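Alpha-galactosidase (Lactobacillus brevis, PDB 3MI6) probably releases terminal, non-reducing alpha-D-galactose residues from alpha-D-galactosides by hydrolysis, as a family 36 glycoside hydrolase. Local coordinates at residues 9-14 with 20-25; 75-80 with 145-150. All coordinates share one frame; numbering follows the deposited sequence.

Contact 1: 9-14 with 20-25; sequences NLTFHL and SYIFQI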
loop_
_atom_site.group_PDB
_atom_site.type_symbol
_atom_site.label_atom_id
_atom_site.label_comp_id
_atom_site.label_asym_id
_atom_site.label_seq_id
_atom_site.Cartn_x
_atom_site.Cartn_y
_atom_site.Cartn_z
ATOM N N ASN D 9 39.417 -13.204 23.395
ATOM C CA ASN D 9 38.262 -13.807 22.721
ATOM C C ASN D 9 38.215 -13.533 21.227
ATOM O O ASN D 9 37.320 -14.016 20.527
ATOM C CB ASN D 9 36.955 -13.326 23.338
ATOM C CG ASN D 9 36.765 -13.828 24.728
ATOM O OD1 ASN D 9 36.221 -14.909 24.937
ATOM N ND2 ASN D 9 37.217 -13.049 25.701
ATOM N N LEU D 10 39.171 -12.750 20.747
ATOM C CA LEU D 10 39.238 -12.426 19.331
ATOM C C LEU D 10 37.915 -11.790 18.887
ATOM O O LEU D 10 37.339 -12.125 17.842
ATOM C CB LEU D 10 39.605 -13.664 18.499
ATOM C CG LEU D 10 40.964 -14.322 18.799
ATOM C CD1 LEU D 10 41.217 -15.511 17.886
ATOM C CD2 LEU D 10 42.081 -13.323 18.670
ATOM N N THR D 11 37.455 -10.865 19.723
ATOM C CA THR D 11 36.309 -10.034 19.432
ATOM C C THR D 11 36.770 -8.677 18.913
ATOM O O THR D 11 37.390 -7.893 19.631
ATOM C CB THR D 11 35.481 -9.805 20.678
ATOM O OG1 THR D 11 35.102 -11.069 21.227
ATOM C CG2 THR D 11 34.248 -9.019 20.334
ATOM N N PHE D 12 36.461 -8.415 17.651
ATOM C CA PHE D 12 36.789 -7.163 17.010
ATOM C C PHE D 12 35.546 -6.319 16.946
ATOM O O PHE D 12 34.495 -6.769 16.492
ATOM C CB PHE D 12 37.333 -7.431 15.615
ATOM C CG PHE D 12 38.499 -8.358 15.617
ATOM C CD1 PHE D 12 39.791 -7.863 15.656
ATOM C CD2 PHE D 12 38.306 -9.729 15.642
ATOM C CE1 PHE D 12 40.863 -8.715 15.685
ATOM C CE2 PHE D 12 39.376 -10.584 15.671
ATOM C CZ PHE D 12 40.659 -10.077 15.690
ATOM N N HIS D 13 35.694 -5.084 17.400
ATOM C CA HIS D 13 34.594 -4.189 17.593
ATOM C C HIS D 13 35.040 -2.819 17.114
ATOM O O HIS D 13 35.897 -2.189 17.708
ATOM C CB HIS D 13 34.257 -4.178 19.079
ATOM C CG HIS D 13 33.045 -3.377 19.440
ATOM N ND1 HIS D 13 32.737 -2.170 18.847
ATOM C CD2 HIS D 13 32.090 -3.591 20.377
ATOM C CE1 HIS D 13 31.635 -1.684 19.389
ATOM N NE2 HIS D 13 31.220 -2.528 20.317
ATOM N N LEU D 14 34.454 -2.376 16.009
ATOM C CA LEU D 14 34.695 -1.056 15.451
ATOM C C LEU D 14 33.679 0.012 15.961
ATOM O O LEU D 14 32.458 -0.200 15.924
ATOM C CB LEU D 14 34.654 -1.165 13.927
ATOM C CG LEU D 14 35.849 -1.822 13.206
ATOM C CD1 LEU D 14 35.999 -3.294 13.529
ATOM C CD2 LEU D 14 35.755 -1.615 11.685
ATOM N N SER D 20 28.420 0.933 15.764
ATOM C CA SER D 20 29.247 -0.182 16.205
ATOM C C SER D 20 29.126 -1.340 15.242
ATOM O O SER D 20 28.060 -1.923 15.097
ATOM C CB SER D 20 28.832 -0.671 17.601
ATOM O OG SER D 20 29.123 0.289 18.603
ATOM N N TYR D 21 30.226 -1.673 14.588
ATOM C CA TYR D 21 30.330 -2.875 13.779
ATOM C C TYR D 21 31.140 -3.856 14.631
ATOM O O TYR D 21 32.255 -3.548 15.036
ATOM C CB TYR D 21 31.075 -2.522 12.493
ATOM C CG TYR D 21 31.058 -3.553 11.375
ATOM C CD1 TYR D 21 31.807 -4.716 11.459
ATOM C CD2 TYR D 21 30.336 -3.325 10.207
ATOM C CE1 TYR D 21 31.810 -5.638 10.439
ATOM C CE2 TYR D 21 30.337 -4.233 9.176
ATOM C CZ TYR D 21 31.079 -5.389 9.293
ATOM O OH TYR D 21 31.075 -6.304 8.266
ATOM N N ILE D 22 30.571 -5.015 14.936
ATOM C CA ILE D 22 31.227 -5.976 15.805
ATOM C C ILE D 22 31.242 -7.367 15.171
ATOM O O ILE D 22 30.197 -7.865 14.731
ATOM C CB ILE D 22 30.492 -6.109 17.149
ATOM C CG1 ILE D 22 30.237 -4.742 17.781
ATOM C CG2 ILE D 22 31.255 -7.009 18.101
ATOM C CD1 ILE D 22 29.233 -4.802 18.957
ATOM N N PHE D 23 32.416 -8.001 15.138
ATOM C CA PHE D 23 32.495 -9.415 14.774
ATOM C C PHE D 23 33.458 -10.211 15.650
ATOM O O PHE D 23 34.223 -9.634 16.418
ATOM C CB PHE D 23 32.820 -9.607 13.288
ATOM C CG PHE D 23 34.167 -9.071 12.865
ATOM C CD1 PHE D 23 34.344 -7.720 12.618
ATOM C CD2 PHE D 23 35.241 -9.932 12.668
ATOM C CE1 PHE D 23 35.562 -7.229 12.204
ATOM C CE2 PHE D 23 36.478 -9.443 12.253
ATOM C CZ PHE D 23 36.636 -8.090 12.020
ATOM N N GLN D 24 33.418 -11.535 15.512
ATOM C CA GLN D 24 34.170 -12.432 16.381
ATOM C C GLN D 24 34.718 -13.645 15.632
ATOM O O GLN D 24 34.024 -14.244 14.807
ATOM C CB GLN D 24 33.280 -12.903 17.529
ATOM C CG GLN D 24 33.999 -13.707 18.593
ATOM C CD GLN D 24 33.079 -14.108 19.748
ATOM O OE1 GLN D 24 31.888 -14.385 19.553
ATOM N NE2 GLN D 24 33.636 -14.152 20.959
ATOM N N ILE D 25 35.967 -14.007 15.922
ATOM C CA ILE D 25 36.521 -15.254 15.405
ATOM C C ILE D 25 35.876 -16.409 16.148
ATOM O O ILE D 25 35.720 -16.375 17.372
ATOM C CB ILE D 25 38.041 -15.321 15.550
ATOM C CG1 ILE D 25 38.691 -14.184 14.770
ATOM C CG2 ILE D 25 38.554 -16.635 15.020
ATOM C CD1 ILE D 25 38.330 -14.181 13.295
#

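Contact 2: 75-80 with 145-150; sequences AEYASL and LALDLN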
loop_
_atom_site.group_PDB
_atom_site.type_symbol
_atom_site.label_atom_id
_atom_site.label_comp_id
_atom_site.label_asym_id
_atom_site.label_seq_id
_atom_site.Cartn_x
_atom_site.Cartn_y
_atom_site.Cartn_z
ATOM N N ALA D 75 27.718 -14.425 8.876
ATOM C CA ALA D 75 29.121 -14.486 8.524
ATOM C C ALA D 75 29.642 -13.148 8.073
ATOM O O ALA D 75 28.881 -12.237 7.733
ATOM C CB ALA D 75 29.337 -15.497 7.443
ATOM N N GLU D 76 30.958 -13.049 8.042
ATOM C CA GLU D 76 31.624 -11.813 7.685
ATOM C C GLU D 76 32.182 -11.895 6.264
ATOM O O GLU D 76 32.331 -10.891 5.584
ATOM C CB GLU D 76 32.741 -11.541 8.685
ATOM C CG GLU D 76 33.365 -10.185 8.555
ATOM C CD GLU D 76 32.457 -9.067 9.045
ATOM O OE1 GLU D 76 31.335 -9.360 9.528
ATOM O OE2 GLU D 76 32.883 -7.894 8.953
ATOM N N TYR D 77 32.474 -13.106 5.814
ATOM C CA TYR D 77 33.024 -13.328 4.486
ATOM C C TYR D 77 32.918 -14.806 4.228
ATOM O O TYR D 77 33.864 -15.535 4.448
ATOM C CB TYR D 77 34.495 -12.874 4.410
ATOM C CG TYR D 77 34.931 -12.478 3.023
ATOM C CD1 TYR D 77 34.592 -11.247 2.495
ATOM C CD2 TYR D 77 35.661 -13.337 2.238
ATOM C CE1 TYR D 77 34.967 -10.883 1.228
ATOM C CE2 TYR D 77 36.047 -12.985 0.977
ATOM C CZ TYR D 77 35.696 -11.758 0.472
ATOM O OH TYR D 77 36.084 -11.411 -0.806
ATOM N N ALA D 78 31.760 -15.252 3.766
ATOM C CA ALA D 78 31.489 -16.683 3.693
ATOM C C ALA D 78 31.780 -17.371 2.350
ATOM O O ALA D 78 31.743 -16.751 1.283
ATOM C CB ALA D 78 30.048 -16.964 4.124
ATOM N N SER D 79 32.030 -18.673 2.412
ATOM C CA SER D 79 32.197 -19.486 1.218
ATOM C C SER D 79 31.019 -20.439 1.074
ATOM O O SER D 79 30.235 -20.627 1.999
ATOM C CB SER D 79 33.462 -20.320 1.344
ATOM O OG SER D 79 33.317 -21.213 2.441
ATOM N N LEU D 80 30.918 -21.062 -0.088
ATOM C CA LEU D 80 29.884 -22.045 -0.343
ATOM C C LEU D 80 30.471 -23.443 -0.322
ATOM O O LEU D 80 31.496 -23.704 -0.959
ATOM C CB LEU D 80 29.265 -21.795 -1.714
ATOM C CG LEU D 80 28.426 -22.966 -2.230
ATOM C CD1 LEU D 80 27.064 -22.981 -1.553
ATOM C CD2 LEU D 80 28.270 -22.893 -3.734
ATOM N N LEU D 145 46.176 -20.797 0.459
ATOM C CA LEU D 145 45.817 -19.422 0.125
ATOM C C LEU D 145 45.668 -18.601 1.392
ATOM O O LEU D 145 45.177 -19.096 2.406
ATOM C CB LEU D 145 44.494 -19.408 -0.645
ATOM C CG LEU D 145 43.725 -18.088 -0.753
ATOM C CD1 LEU D 145 43.783 -17.548 -2.157
ATOM C CD2 LEU D 145 42.291 -18.292 -0.358
ATOM N N ALA D 146 46.099 -17.349 1.336
ATOM C CA ALA D 146 45.904 -16.431 2.446
ATOM C C ALA D 146 44.944 -15.309 2.062
ATOM O O ALA D 146 44.949 -14.834 0.929
ATOM C CB ALA D 146 47.220 -15.856 2.897
ATOM N N LEU D 147 44.136 -14.879 3.020
ATOM C CA LEU D 147 43.149 -13.836 2.792
ATOM C C LEU D 147 43.263 -12.729 3.822
ATOM O O LEU D 147 43.160 -12.975 5.024
ATOM C CB LEU D 147 41.753 -14.435 2.877
ATOM C CG LEU D 147 40.634 -13.423 2.688
ATOM C CD1 LEU D 147 40.793 -12.720 1.346
ATOM C CD2 LEU D 147 39.289 -14.110 2.790
ATOM N N ASP D 148 43.478 -11.506 3.364
ATOM C CA ASP D 148 43.407 -10.368 4.265
ATOM C C ASP D 148 42.047 -9.666 4.159
ATOM O O ASP D 148 41.630 -9.251 3.072
ATOM C CB ASP D 148 44.551 -9.392 3.993
ATOM C CG ASP D 148 45.902 -9.959 4.405
ATOM O OD1 ASP D 148 45.881 -11.022 5.072
ATOM O OD2 ASP D 148 46.966 -9.358 4.073
ATOM N N LEU D 149 41.348 -9.570 5.291
ATOM C CA LEU D 149 40.115 -8.791 5.398
ATOM C C LEU D 149 40.412 -7.417 6.011
ATOM O O LEU D 149 40.844 -7.305 7.155
ATOM C CB LEU D 149 39.057 -9.530 6.223
ATOM C CG LEU D 149 38.455 -10.774 5.578
ATOM C CD1 LEU D 149 37.198 -11.242 6.297
ATOM C CD2 LEU D 149 38.137 -10.487 4.139
ATOM N N ASN D 150 40.177 -6.370 5.238
ATOM C CA ASN D 150 40.477 -5.031 5.694
ATOM C C ASN D 150 39.238 -4.287 6.151
ATOM O O ASN D 150 38.123 -4.512 5.650
ATOM C CB ASN D 150 41.186 -4.271 4.587
ATOM C CG ASN D 150 42.308 -5.076 3.978
ATOM O OD1 ASN D 150 43.218 -5.505 4.673
ATOM N ND2 ASN D 150 42.239 -5.301 2.678
#

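Contact 1: 9-14 with 20-25
An antiparallel beta hairpin sets Phe12 against Phe23 and Leu14 against Tyr21, both as hydrogen-bonded pairs, while Thr11-Gln24 and His13-Ile22 are the non-hydrogen-bonded ones. Reciprocal bonds join Phe12 and Phe23, N to O at 2.8 Å each way, and Leu14 and Tyr21 are likewise linked twice. A further bond, Ile25 N to Leu10 O at 3.0 Å, extends the pairing to where Leu10 and Thr11 form a G1 beta bulge opposite Asn6. On the phenylalanine face, Phe23 CG lies between its own backbone N and carbonyl carbon (chi1 63°), which brings the ring over the facing strand. Phe12 CB therefore lies over one face of that ring, 3.9 Å from its centroid, in a CH-pi contact. The two rings run nearly parallel, their planes 19° apart, but are slid so far that they hardly overlap. Ile25 CG1 comes up to the edge of the Phe12 ring, 3.8 Å from Phe12 CE2. On the reverse face, Ile22 CG1 sits almost centrally over the imidazole of His13, 3.4 Å from its centroid, while Ser20 OG, bonded to Ile40 N, approaches the ring edge at CE1. Backbone bonding thus occupies the polar groups between the strands, and the surface formed by Phe12, Leu14, Phe23 and Ile25 is apolar, suited to the packing it makes against Leu134 and Phe138 of strand 132-140.

Contact 2: 75-80 with 145-150
Leu147 and Leu149 reach from strand 146-154 to Tyr77, a residue of the irregular segment 75-80, in the core of the family 36 N-terminal domain. That domain is a beta-supersandwich, and the strand belongs to its large antiparallel sheet. Leu147 comes first along the strand: with CG anti to the backbone N (chi1 179°), it extends its CD2 methyl to 3.8 Å from Tyr77 CD2, oblique to the ring. Asp148, next in sequence, turns to the other side of the sheet, where its OD1 is hydrogen-bonded to Ser137 OG. Leu149 returns to the tyrosine and lays both its methyls along one side of it: CD1 touches Tyr77 CB at 3.7 Å, and CD2 lies over the ring in a CH-pi contact, 4.0 Å from the centroid. No hydrogen bond spans the two segments, and the contact is purely apolar. The phenol oxygen finds its partner elsewhere, in Leu180 O of strand 174-186, while the ring meets Phe90 with planes about 10° apart; Tyr77 thus bridges this sheet and the one that holds strands 90-93 and 174-186. An alanine here would strip the ring from between the sheets, and would probably leave Leu147 CD2 and Leu149 CD2 without the ring they pack on, and Leu180 O without this donor. The Leu149 CD2 methyl stands 3.9 Å above the plane of the Tyr77 ring, displaced toward its rim on the CG and CD1 side.

In the fold
The hairpin of contact 1 and the tyrosine-centred packing of contact 2 have centres about 15 Å apart, and they meet through Glu76, the residue before Tyr77. Its OE2 lies 2.5 Å from Tyr21 OH, a probable hydrogen bond, and 3.9 Å from Phe23 CD1. The same carboxylate oxygen is hydrogen-bonded to Tyr151 OH, just beyond segment 145-150, and the ring of Tyr151 stacks on Phe23; Tyr21 OH also bonds Lys162 NZ. A small polar cluster thus ties the hairpin to the large sheet. Both contacts lie in the N-terminal region, away from the predicted catalytic residues Asp479 and Asp549 of the barrel domain.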